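PDB 2F3O: pyruvate formate-lyase 2 from Archaeoglobus fulgidus, which is of unknown function but belongs to the glycyl radical enzymes and may act as a lyase, perhaps a dehydratase, related to pyruvate formate-lyase. Local coordinates for residues A411-R416 with A533-T538. Numbering follows the deposited sequence.
Sequences AEVDDR and ARYNFT
The Schellman motif that closes helix 401-410, with the loop leading from it into helix 415-419, meets the first residues of strand 535-543 through the side chains of Y535 and F537. E412, with positive phi, is the C-prime residue, its N-H returning to K409 O; residues 411-414 run nearly antiparallel to residues 534-537. V413 fits the next place because its two methyls serve both rings. CG1, anti to the backbone N (chi1 180°), lies 3.9 Å from Y535 CZ, while CG2 comes to the edge of the F537 ring, 4.3 Å from CE1. F537 directs that same kind of edge at the helix terminus, with A411 O near the ring plane and 3.3 Å from CZ; the small A411 adds its CB at 4.0 Å from CZ. A tyrosine suits position 535 because its ring packs on V413 while its hydroxyl reaches polar atoms beyond. The N-H of D414, the N-cap residue of helix 415-419, donates to Y535 OH over 3.3 Å in a nearly straight bond (165°), and the hydroxyl also hydrogen-bonds D417 OD1 inside that helix. The D414 carboxylate stands at 68° to the ring; its OD1 is 4.2 Å from R534 NH1, beyond a salt bridge, so any attraction is probably one of charge only. A phenylalanine in place of Y535 would probably keep the packing on V413 but leave D414 N and D417 without their shared hydroxyl partner. Y535 and F537 bond through their backbones to F436 of the neighbouring strand 435-445, and D415 forms salt bridges with R165 and R166 of the second subunit. Aromatic side chains from a strand of the mixed sheet thus pack against the Schellman C-cap of helix 401-410 and its short connection to helix 415-419.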
loop_
_atom_site.group_PDB
_atom_site.type_symbol
_atom_site.label_atom_id
_atom_site.label_comp_id
_atom_site.label_asym_id
_atom_site.label_seq_id
_atom_site.Cartn_x
_atom_site.Cartn_y
_atom_site.Cartn_z
ATOM N N ALA A 411 22.594 8.077 -0.821
ATOM C CA ALA A 411 21.922 6.865 -1.218
ATOM C C ALA A 411 20.667 6.748 -0.369
ATOM O O ALA A 411 19.998 5.698 -0.363
ATOM C CB ALA A 411 22.823 5.683 -0.999
ATOM N N GLU A 412 20.367 7.845 0.330
ATOM C CA GLU A 412 19.236 7.988 1.251
ATOM C C GLU A 412 19.286 7.104 2.490
ATOM O O GLU A 412 18.270 6.583 2.930
ATOM C CB GLU A 412 17.889 7.877 0.539
ATOM C CG GLU A 412 17.442 9.162 -0.076
ATOM C CD GLU A 412 16.697 8.896 -1.348
ATOM O OE1 GLU A 412 16.254 7.726 -1.519
ATOM O OE2 GLU A 412 16.575 9.831 -2.186
ATOM N N VAL A 413 20.469 6.952 3.055
ATOM C CA VAL A 413 20.601 6.268 4.312
ATOM C C VAL A 413 20.389 7.324 5.402
ATOM O O VAL A 413 20.746 8.500 5.240
ATOM C CB VAL A 413 21.973 5.547 4.397
ATOM C CG1 VAL A 413 22.156 4.817 5.706
ATOM C CG2 VAL A 413 22.104 4.568 3.257
ATOM N N ASP A 414 19.749 6.893 6.485
ATOM C CA ASP A 414 19.521 7.696 7.677
ATOM C C ASP A 414 20.833 8.118 8.241
ATOM O O ASP A 414 21.805 7.379 8.122
ATOM C CB ASP A 414 18.852 6.847 8.764
ATOM C CG ASP A 414 17.346 6.867 8.679
ATOM O OD1 ASP A 414 16.789 6.537 7.592
ATOM O OD2 ASP A 414 16.728 7.212 9.718
ATOM N N ASP A 415 20.842 9.297 8.855
ATOM C CA ASP A 415 21.963 9.785 9.629
ATOM C C ASP A 415 22.677 8.718 10.429
ATOM O O ASP A 415 23.838 8.384 10.150
ATOM C CB ASP A 415 21.449 10.799 10.615
ATOM C CG ASP A 415 21.510 12.167 10.075
ATOM O OD1 ASP A 415 21.144 13.116 10.818
ATOM O OD2 ASP A 415 21.930 12.285 8.893
ATOM N N ARG A 416 21.957 8.179 11.412
ATOM C CA ARG A 416 22.486 7.200 12.339
ATOM C C ARG A 416 22.948 5.910 11.658
ATOM O O ARG A 416 23.946 5.319 12.053
ATOM C CB ARG A 416 21.424 6.887 13.386
ATOM C CG ARG A 416 20.051 6.774 12.777
ATOM C CD ARG A 416 19.020 6.284 13.752
ATOM N NE ARG A 416 17.986 7.301 13.826
ATOM C CZ ARG A 416 17.717 7.997 14.919
ATOM N NH1 ARG A 416 18.378 7.747 16.038
ATOM N NH2 ARG A 416 16.763 8.922 14.890
ATOM N N ALA A 533 15.417 -7.055 3.848
ATOM C CA ALA A 533 16.349 -6.178 4.565
ATOM C C ALA A 533 15.809 -4.758 4.562
ATOM O O ALA A 533 15.052 -4.433 3.664
ATOM C CB ALA A 533 17.681 -6.215 3.913
ATOM N N ARG A 534 16.155 -3.924 5.552
ATOM C CA ARG A 534 15.607 -2.551 5.601
ATOM C C ARG A 534 16.078 -1.747 4.389
ATOM O O ARG A 534 15.255 -1.208 3.644
ATOM C CB ARG A 534 15.916 -1.820 6.918
ATOM C CG ARG A 534 14.959 -0.649 7.236
ATOM C CD ARG A 534 15.698 0.532 7.911
ATOM N NE ARG A 534 14.846 1.655 8.380
ATOM C CZ ARG A 534 14.501 2.762 7.677
ATOM N NH1 ARG A 534 13.746 3.709 8.257
ATOM N NH2 ARG A 534 14.887 2.945 6.403
ATOM N N TYR A 535 17.390 -1.713 4.159
ATOM C CA TYR A 535 17.926 -1.104 2.949
ATOM C C TYR A 535 18.244 -2.206 1.942
ATOM O O TYR A 535 18.786 -3.230 2.320
ATOM C CB TYR A 535 19.187 -0.314 3.268
ATOM C CG TYR A 535 19.015 0.807 4.289
ATOM C CD1 TYR A 535 19.361 0.621 5.629
ATOM C CD2 TYR A 535 18.529 2.064 3.908
ATOM C CE1 TYR A 535 19.242 1.639 6.549
ATOM C CE2 TYR A 535 18.393 3.092 4.830
ATOM C CZ TYR A 535 18.751 2.869 6.149
ATOM O OH TYR A 535 18.625 3.881 7.077
ATOM N N ASN A 536 17.882 -2.022 0.672
ATOM C CA ASN A 536 18.240 -2.994 -0.376
ATOM C C ASN A 536 18.953 -2.311 -1.506
ATOM O O ASN A 536 18.435 -1.371 -2.076
ATOM C CB ASN A 536 17.018 -3.701 -0.943
ATOM C CG ASN A 536 16.473 -4.749 -0.010
ATOM O OD1 ASN A 536 16.738 -5.946 -0.159
ATOM N ND2 ASN A 536 15.721 -4.305 0.974
ATOM N N PHE A 537 20.145 -2.780 -1.838
ATOM C CA PHE A 537 20.944 -2.112 -2.852
ATOM C C PHE A 537 21.555 -3.163 -3.749
ATOM O O PHE A 537 21.513 -4.345 -3.419
ATOM C CB PHE A 537 22.033 -1.242 -2.220
ATOM C CG PHE A 537 21.518 0.039 -1.600
ATOM C CD1 PHE A 537 21.782 0.343 -0.274
ATOM C CD2 PHE A 537 20.777 0.949 -2.347
ATOM C CE1 PHE A 537 21.309 1.524 0.303
ATOM C CE2 PHE A 537 20.299 2.145 -1.769
ATOM C CZ PHE A 537 20.571 2.423 -0.448
ATOM N N THR A 538 22.073 -2.738 -4.898
ATOM C CA THR A 538 22.813 -3.617 -5.796
ATOM C C THR A 538 24.077 -2.898 -6.257
ATOM O O THR A 538 24.011 -1.979 -7.075
ATOM C CB THR A 538 21.976 -4.055 -7.017
ATOM O OG1 THR A 538 20.805 -4.730 -6.574
ATOM C CG2 THR A 538 22.742 -5.016 -7.870
#